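Local coordinates for protein dihydropteroate synthase (Anaplasma phagocytophilum, PDB 6UCZ) that probably catalyses the joining of a hydroxymethyl-dihydropterin pyrophosphate to p-aminobenzoate in folate synthesis, and holds pterin-6-yl-methyl-monophosphate in its pocket, at residues 102-106 / 107-111; 136-140 / 141-145; 195-199 / 200-204; 259-262 / 263-267. All coordinates share one frame; numbering follows the deposited sequence.

Contact 1 (102-106 / 107-111); sequences RIAHN and AHVEV
With CG beside its backbone N and anti to the carbonyl carbon (chi1 -75°), the imidazole of His105 swings back along its helix until its CD2 edge meets the carbonyl of Val109, CD2 lying 3.3 Å from Val109 O in the plane of the ring. Val111 adopts the rotamer that puts CG1 anti to the backbone N (chi1 -179°) and leaves CG2 beside that N, where CG2 packs against Ala104 CB at 3.6 Å. The methyl of Ala104 also has Val109 CB as a neighbour, 4.1 Å away, and is buried between the helix end and the new strand. The adjacent ring atom of His105, NE2, bonds to Asp130 OD2, which also takes the backbone N-H of Val111, so that a single carboxylate oxygen ties the ring to the strand.

Behind these side chains the backbone closes on itself. Val109 N donates to Ala104 O (2.8 Å, N-H...O angle 162°) and His108 N to His105 O (2.9 Å); Ala107 N adds weak bonds to the carbonyls of Ile103 and Ala104. His108 takes positive phi as the C-prime residue. This is a Schellman motif, ending helix 97-106 and turning the chain into strand 110-115 of the parallel beta-barrel of this TIM-barrel enzyme.

Contact 2 (136-140 / 141-145); sequences GGLLD and PDMPA
Asp140 and Met143 bracket a type I beta turn, closed by Met143 N donating to Asp140 O at 3.0 Å with a nearly straight N-H...O angle of 165°. The turn leads into helix 143-148 of the TIM barrel, and Asp140 supplies a capping bond at its entrance: OD1 accepts the backbone N-H of Asp142 at 2.9 Å. That donor comes to the anti side of the carboxylate and stands 32° out of its plane. The chi1 of -169° carries CG away from Asp140's own N and over the turn, bringing OD1 to the Asp142 amide. The other oxygen, OD2, takes the N-H of Ala118 at the start of helix 118-127, so the two oxygens of one carboxylate serve two neighbouring helix starts. The Asp142 carboxylate lies close by, with OD2 4.0 Å from Asp140 OD1; this like-charge proximity is probably eased by the amides that Asp140 accepts from.

Beneath the polar turn, Leu138 reaches forward with its two methyls to Met143 and Pro144. The side chains of Leu138 and Met143 cross at about a right angle, CD2 touching Met143 CB and CG, while the bent thioether chain of Met143 continues toward the barrel wall, its side chain packing on Ile132 and Ile154. Arg188, Thr191 and Leu192 of helix 174-194 pack against Leu138. The remaining methyl of Leu138, CD1, rests on the ring of Pro144, 4.0 Å from its CG.

Contact 3 (195-199 / 200-204); sequences QGVVR and ERIIL
Arg201 N donates to Val198 O at 3.1 Å, with an N-H...O angle of 153°. Ile202 N follows with a longer, weak bond to Arg199 O. Together they wind a short 3-10 turn that delivers the chain into strand 202-205, the alpha-to-beta connection of a TIM barrel; just before it, helix 174-194 ends in a Schellman motif with Gly196 as the C-prime residue, Val197 N bonding to Leu192 O and Gly196 N to Ile193 O. A water bridges the turn, accepting from Val198 N at 2.9 Å and, in the plane of the guanidinium at its edge, from Arg201 NH1 at 3.0 Å. The Arg201 chain, extended from CG to NE, runs back alongside Val198, with NH1 near Val198 CG2. Arg199 leads the other way, its guanidinium making a cation-pi contact with Phe232.

Bent at chi2 (82°), Glu200 turns its carboxylate back alongside Val198, bringing OE1 close to CG1. On the buried side, Leu192 covers both Val197 and Ile202, and Val197 packs further on Ala147 and Ala148 of helix 143-148. Val197 CG1 meets Ile202 CG1 at 3.8 Å, with Ile202 CD1 slightly farther off at 4.1 Å.

Contact 4 (259-262 / 263-267); sequences AMLS and TFLAQ
Leu261 lays its CD1 methyl between two residues of the next helical turn, 3.9 Å from Phe264 CD2 and 4.0 Å from Leu265 CG. Its CG stands anti to the backbone N (chi1 175°), which sends the branch forward along the helix; Leu265, with CG beside its own N, leans back so that CD1 returns to Leu261 CG. The phenyl ring of Phe264 is met obliquely at CD2, and the rest of the ring leads away from Leu261.

These are i to i+3 and i to i+4 contacts within helix 255-267, which links strands 235-236 and 272-275 in a beta-alpha-beta unit of the TIM barrel. Leu265 and Ser262 both touch Leu273 of the second strand, while Ser262 OG bonds to His238 NE2 and to the carbonyl of Thr258.

On another side of the helix, Thr263 grips Ala259 O twice, through its backbone N and its hydroxyl OG1, each at 3.1 Å and from opposite faces of the carbonyl plane. A chi1 of -57° places OG1 for this second bond. The backbone bonds continue with Leu265 N to Leu261 O at 2.9 Å and Ala266 N to Ser262 O at 2.8 Å.

All four contacts are partly buried and lie in series along the chain; contacts 1 and 3 run into strands of one TIM barrel, while contacts 2 and 4 lie at or in its surrounding helices. Contacts 1 and 3 both follow Schellman helix ends, contact 3 adding a 3-10 turn and a bridging water before its strand. Contact 2 works in the opposite sense, starting a helix with a carboxylate cap, whereas contact 4 lies wholly inside a helix. Contacts 2 and 3 touch, Pro144 CB reaching Gln195 CD at 3.4 Å; contact 4 is on the opposite side of the chain's centre from contact 2, centres about 30 Å apart. Contact 3 exposes charged residues, while contact 4 buries Leu261 and Leu265.

Contact 1 (102-106 / 107-111)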
# COMPACT_ATOMS: atom_id res chain seq x y z
N ARG A 102 15.87 -12.23 -1.79
CA ARG A 102 16.37 -13.58 -1.53
C ARG A 102 15.86 -14.10 -0.19
O ARG A 102 15.42 -15.26 -0.08
CB ARG A 102 17.90 -13.61 -1.55
CG ARG A 102 18.49 -15.02 -1.49
CD ARG A 102 20.00 -14.98 -1.30
NE ARG A 102 20.35 -14.47 0.02
CZ ARG A 102 20.46 -15.21 1.12
NH1 ARG A 102 20.26 -16.53 1.06
NH2 ARG A 102 20.77 -14.63 2.27
N ILE A 103 15.94 -13.28 0.85
CA ILE A 103 15.53 -13.71 2.18
C ILE A 103 14.02 -13.92 2.22
O ILE A 103 13.53 -14.90 2.80
CB ILE A 103 16.01 -12.69 3.23
CG1 ILE A 103 17.54 -12.68 3.28
CG2 ILE A 103 15.44 -13.00 4.60
CD1 ILE A 103 18.12 -11.40 3.84
N ALA A 104 13.25 -13.02 1.60
CA ALA A 104 11.80 -13.17 1.59
C ALA A 104 11.37 -14.41 0.80
O ALA A 104 10.57 -15.21 1.28
CB ALA A 104 11.13 -11.92 1.02
N HIS A 105 11.89 -14.57 -0.43
CA HIS A 105 11.47 -15.70 -1.24
C HIS A 105 11.88 -17.02 -0.61
O HIS A 105 11.12 -18.00 -0.67
CB HIS A 105 12.03 -15.57 -2.66
CG HIS A 105 11.33 -14.55 -3.48
ND1 HIS A 105 11.71 -14.23 -4.77
CD2 HIS A 105 10.27 -13.75 -3.19
CE1 HIS A 105 10.91 -13.29 -5.24
NE2 HIS A 105 10.03 -12.98 -4.31
N ASN A 106 13.06 -17.06 0.03
CA ASN A 106 13.48 -18.25 0.76
C ASN A 106 12.46 -18.64 1.82
O ASN A 106 12.27 -19.82 2.10
CB ASN A 106 14.85 -18.04 1.40
CG ASN A 106 16.00 -18.32 0.45
OD1 ASN A 106 15.80 -18.72 -0.70
ND2 ASN A 106 17.23 -18.11 0.92
N ALA A 107 11.76 -17.65 2.38
CA ALA A 107 10.75 -17.87 3.40
C ALA A 107 9.34 -17.91 2.83
O ALA A 107 8.37 -17.90 3.61
CB ALA A 107 10.84 -16.78 4.47
N HIS A 108 9.20 -17.94 1.50
CA HIS A 108 7.90 -17.94 0.83
C HIS A 108 7.10 -16.69 1.20
O HIS A 108 5.89 -16.74 1.42
CB HIS A 108 7.12 -19.22 1.14
CG HIS A 108 7.85 -20.47 0.74
ND1 HIS A 108 7.95 -21.57 1.57
CD2 HIS A 108 8.52 -20.79 -0.39
CE1 HIS A 108 8.65 -22.51 0.96
NE2 HIS A 108 9.01 -22.06 -0.23
N VAL A 109 7.80 -15.57 1.29
CA VAL A 109 7.21 -14.26 1.50
C VAL A 109 7.42 -13.44 0.23
O VAL A 109 8.48 -13.53 -0.41
CB VAL A 109 7.84 -13.58 2.73
CG1 VAL A 109 7.36 -12.15 2.88
CG2 VAL A 109 7.54 -14.40 4.01
N GLU A 110 6.40 -12.70 -0.17
CA GLU A 110 6.52 -11.91 -1.39
C GLU A 110 7.13 -10.54 -1.10
O GLU A 110 7.23 -10.10 0.04
CB GLU A 110 5.16 -11.75 -2.07
CG GLU A 110 4.56 -13.08 -2.51
CD GLU A 110 3.17 -12.94 -3.06
OE1 GLU A 110 2.24 -12.62 -2.27
OE2 GLU A 110 3.00 -13.12 -4.28
N VAL A 111 7.54 -9.86 -2.18
CA VAL A 111 8.14 -8.53 -2.08
C VAL A 111 7.37 -7.58 -2.99
O VAL A 111 7.06 -7.93 -4.14
CB VAL A 111 9.64 -8.55 -2.45
CG1 VAL A 111 10.26 -7.15 -2.31
CG2 VAL A 111 10.39 -9.58 -1.60

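Contact 2 (136-140 / 141-145)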
# COMPACT_ATOMS: atom_id res chain seq x y z
N GLY A 136 1.50 6.02 -7.00
CA GLY A 136 1.08 7.10 -7.86
C GLY A 136 -0.16 6.82 -8.66
O GLY A 136 -0.71 7.75 -9.27
N GLY A 137 -0.63 5.57 -8.67
CA GLY A 137 -1.82 5.24 -9.43
C GLY A 137 -1.72 5.63 -10.90
O GLY A 137 -2.57 6.35 -11.41
N LEU A 138 -0.66 5.17 -11.57
CA LEU A 138 -0.39 5.48 -12.97
C LEU A 138 -0.12 6.97 -13.17
O LEU A 138 -0.43 7.53 -14.22
CB LEU A 138 -1.53 5.01 -13.88
CG LEU A 138 -2.09 3.61 -13.61
CD1 LEU A 138 -3.08 3.23 -14.70
CD2 LEU A 138 -0.97 2.57 -13.49
N LEU A 139 0.42 7.63 -12.15
CA LEU A 139 0.93 8.97 -12.34
C LEU A 139 2.06 8.96 -13.36
O LEU A 139 2.21 9.90 -14.15
CB LEU A 139 1.39 9.56 -11.00
CG LEU A 139 2.01 10.95 -10.94
CD1 LEU A 139 1.05 12.04 -11.42
CD2 LEU A 139 2.41 11.19 -9.49
N ASP A 140 2.90 7.92 -13.33
CA ASP A 140 3.86 7.69 -14.41
C ASP A 140 3.14 7.02 -15.57
O ASP A 140 2.65 5.89 -15.42
CB ASP A 140 5.01 6.81 -13.91
CG ASP A 140 6.17 6.74 -14.90
OD1 ASP A 140 5.94 6.80 -16.12
OD2 ASP A 140 7.33 6.60 -14.44
N PRO A 141 3.04 7.67 -16.74
CA PRO A 141 2.29 7.07 -17.86
C PRO A 141 2.92 5.79 -18.41
O PRO A 141 2.26 5.09 -19.19
CB PRO A 141 2.29 8.18 -18.92
CG PRO A 141 2.66 9.42 -18.20
CD PRO A 141 3.54 9.01 -17.06
N ASP A 142 4.17 5.49 -18.06
CA ASP A 142 4.81 4.24 -18.47
C ASP A 142 4.52 3.10 -17.51
O ASP A 142 4.95 1.96 -17.78
CB ASP A 142 6.33 4.42 -18.58
CG ASP A 142 6.72 5.27 -19.76
OD1 ASP A 142 6.01 5.23 -20.79
OD2 ASP A 142 7.74 5.98 -19.65
N MET A 143 3.86 3.36 -16.39
CA MET A 143 3.61 2.28 -15.44
C MET A 143 2.80 1.14 -16.07
O MET A 143 3.17 -0.03 -15.84
CB MET A 143 2.93 2.81 -14.17
CG MET A 143 2.96 1.81 -13.01
SD MET A 143 4.63 1.45 -12.42
CE MET A 143 4.94 2.74 -11.21
N PRO A 144 1.73 1.38 -16.85
CA PRO A 144 0.99 0.24 -17.42
C PRO A 144 1.83 -0.67 -18.30
O PRO A 144 1.68 -1.90 -18.24
CB PRO A 144 -0.13 0.92 -18.21
CG PRO A 144 -0.34 2.22 -17.49
CD PRO A 144 1.04 2.65 -17.10
N ALA A 145 2.72 -0.11 -19.12
CA ALA A 145 3.56 -0.94 -19.97
C ALA A 145 4.48 -1.82 -19.14
O ALA A 145 4.67 -3.00 -19.45
CB ALA A 145 4.37 -0.07 -20.93

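Contact 3 (195-199 / 200-204)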
# COMPACT_ATOMS: atom_id res chain seq x y z
N GLN A 195 -3.82 -1.85 -21.88
CA GLN A 195 -2.41 -1.95 -22.18
C GLN A 195 -1.84 -3.33 -21.89
O GLN A 195 -0.62 -3.51 -21.92
CB GLN A 195 -1.64 -0.88 -21.39
CG GLN A 195 -1.99 0.53 -21.84
CD GLN A 195 -0.92 1.55 -21.50
OE1 GLN A 195 0.27 1.30 -21.67
NE2 GLN A 195 -1.35 2.69 -20.98
N GLY A 196 -2.70 -4.30 -21.59
CA GLY A 196 -2.29 -5.68 -21.49
C GLY A 196 -2.10 -6.24 -20.09
O GLY A 196 -1.51 -7.31 -19.96
N VAL A 197 -2.58 -5.55 -19.06
CA VAL A 197 -2.53 -6.07 -17.70
C VAL A 197 -3.75 -6.94 -17.45
O VAL A 197 -4.89 -6.50 -17.64
CB VAL A 197 -2.44 -4.94 -16.66
CG1 VAL A 197 -2.53 -5.54 -15.24
CG2 VAL A 197 -1.14 -4.17 -16.81
N VAL A 198 -3.52 -8.17 -17.00
CA VAL A 198 -4.61 -9.09 -16.73
C VAL A 198 -5.44 -8.57 -15.56
O VAL A 198 -4.90 -8.08 -14.56
CB VAL A 198 -4.03 -10.48 -16.45
CG1 VAL A 198 -5.00 -11.32 -15.66
CG2 VAL A 198 -3.65 -11.16 -17.75
N ARG A 199 -6.77 -8.75 -15.65
CA ARG A 199 -7.69 -8.13 -14.71
C ARG A 199 -7.48 -8.67 -13.29
O ARG A 199 -7.59 -7.92 -12.31
CB ARG A 199 -9.13 -8.38 -15.17
CG ARG A 199 -10.20 -7.64 -14.38
CD ARG A 199 -11.60 -8.20 -14.69
NE ARG A 199 -12.68 -7.40 -14.12
CZ ARG A 199 -13.12 -7.49 -12.86
NH1 ARG A 199 -12.56 -8.35 -12.01
NH2 ARG A 199 -14.11 -6.71 -12.45
N GLU A 200 -7.17 -9.96 -13.17
CA GLU A 200 -6.96 -10.57 -11.86
C GLU A 200 -5.75 -10.02 -11.12
O GLU A 200 -5.68 -10.14 -9.89
CB GLU A 200 -6.82 -12.09 -12.00
CG GLU A 200 -8.08 -12.79 -12.51
CD GLU A 200 -8.22 -12.73 -14.01
OE1 GLU A 200 -7.25 -13.08 -14.71
OE2 GLU A 200 -9.28 -12.30 -14.51
N ARG A 201 -4.79 -9.41 -11.81
CA ARG A 201 -3.58 -8.94 -11.15
C ARG A 201 -3.68 -7.51 -10.61
O ARG A 201 -2.68 -7.00 -10.09
CB ARG A 201 -2.38 -9.07 -12.08
CG ARG A 201 -1.98 -10.52 -12.29
CD ARG A 201 -0.99 -10.68 -13.39
NE ARG A 201 -0.64 -12.08 -13.60
CZ ARG A 201 -0.18 -12.58 -14.75
NH1 ARG A 201 -0.02 -11.78 -15.79
NH2 ARG A 201 0.11 -13.87 -14.85
N ILE A 202 -4.84 -6.86 -10.71
CA ILE A 202 -4.99 -5.46 -10.31
C ILE A 202 -5.61 -5.39 -8.92
O ILE A 202 -6.65 -6.01 -8.66
CB ILE A 202 -5.86 -4.69 -11.32
CG1 ILE A 202 -5.19 -4.69 -12.70
CG2 ILE A 202 -6.08 -3.26 -10.82
CD1 ILE A 202 -6.09 -4.19 -13.82
N ILE A 203 -5.01 -4.58 -8.04
CA ILE A 203 -5.45 -4.40 -6.66
C ILE A 203 -5.73 -2.92 -6.43
O ILE A 203 -4.95 -2.06 -6.85
CB ILE A 203 -4.39 -4.92 -5.67
CG1 ILE A 203 -4.06 -6.39 -5.96
CG2 ILE A 203 -4.84 -4.74 -4.24
CD1 ILE A 203 -2.67 -6.82 -5.47
N LEU A 204 -6.84 -2.61 -5.74
CA LEU A 204 -7.29 -1.23 -5.55
C LEU A 204 -7.09 -0.77 -4.12
O LEU A 204 -7.41 -1.49 -3.17
CB LEU A 204 -8.77 -1.08 -5.92
CG LEU A 204 -9.17 -1.55 -7.32
CD1 LEU A 204 -10.66 -1.32 -7.58
CD2 LEU A 204 -8.31 -0.88 -8.38
O HOH W 1 -0.83 -8.99 -16.43

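Contact 4 (259-262 / 263-267)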
# COMPACT_ATOMS: atom_id res chain seq x y z
N ALA A 259 -4.26 -1.84 15.05
CA ALA A 259 -4.68 -3.24 15.10
C ALA A 259 -6.17 -3.39 15.37
O ALA A 259 -6.79 -4.35 14.89
CB ALA A 259 -3.88 -3.99 16.17
N MET A 260 -6.76 -2.47 16.14
CA MET A 260 -8.21 -2.51 16.35
C MET A 260 -8.95 -2.32 15.03
O MET A 260 -9.94 -3.02 14.76
CB MET A 260 -8.63 -1.45 17.37
CG MET A 260 -7.99 -1.65 18.76
SD MET A 260 -8.61 -0.45 19.97
CE MET A 260 -7.25 -0.28 21.11
N LEU A 261 -8.51 -1.37 14.20
CA LEU A 261 -9.12 -1.21 12.89
C LEU A 261 -8.76 -2.37 11.96
O LEU A 261 -9.59 -2.82 11.17
CB LEU A 261 -8.71 0.14 12.28
CG LEU A 261 -9.16 0.43 10.85
CD1 LEU A 261 -10.69 0.31 10.71
CD2 LEU A 261 -8.68 1.80 10.45
N SER A 262 -7.52 -2.87 12.06
CA SER A 262 -7.13 -4.03 11.26
C SER A 262 -8.12 -5.18 11.42
O SER A 262 -8.47 -5.84 10.44
CB SER A 262 -5.72 -4.49 11.64
OG SER A 262 -4.75 -3.54 11.26
N THR A 263 -8.57 -5.43 12.65
CA THR A 263 -9.54 -6.50 12.88
C THR A 263 -10.81 -6.26 12.08
O THR A 263 -11.32 -7.18 11.41
CB THR A 263 -9.88 -6.62 14.37
OG1 THR A 263 -8.69 -6.83 15.13
CG2 THR A 263 -10.83 -7.79 14.59
N PHE A 264 -11.33 -5.03 12.11
CA PHE A 264 -12.54 -4.70 11.36
C PHE A 264 -12.31 -4.88 9.86
O PHE A 264 -13.15 -5.45 9.15
CB PHE A 264 -12.95 -3.26 11.65
CG PHE A 264 -13.98 -2.72 10.71
CD1 PHE A 264 -15.34 -2.92 10.98
CD2 PHE A 264 -13.62 -2.03 9.56
CE1 PHE A 264 -16.31 -2.43 10.12
CE2 PHE A 264 -14.59 -1.53 8.69
CZ PHE A 264 -15.93 -1.74 8.97
N LEU A 265 -11.21 -4.35 9.35
CA LEU A 265 -10.92 -4.46 7.92
C LEU A 265 -10.79 -5.92 7.50
O LEU A 265 -11.30 -6.32 6.45
CB LEU A 265 -9.65 -3.69 7.59
CG LEU A 265 -9.71 -2.18 7.78
CD1 LEU A 265 -8.32 -1.60 7.55
CD2 LEU A 265 -10.73 -1.56 6.83
N ALA A 266 -10.13 -6.74 8.32
CA ALA A 266 -10.05 -8.17 8.01
C ALA A 266 -11.44 -8.81 7.97
O ALA A 266 -11.72 -9.63 7.09
CB ALA A 266 -9.15 -8.88 9.03
N GLN A 267 -12.33 -8.40 8.88
CA GLN A 267 -13.70 -8.92 8.86
C GLN A 267 -14.45 -8.55 7.58
O GLN A 267 -15.34 -9.29 7.15
CB GLN A 267 -14.46 -8.43 10.09
CG GLN A 267 -13.95 -9.03 11.36
CD GLN A 267 -14.75 -8.60 12.56
OE1 GLN A 267 -14.50 -7.55 13.16
NE2 GLN A 267 -15.74 -9.40 12.91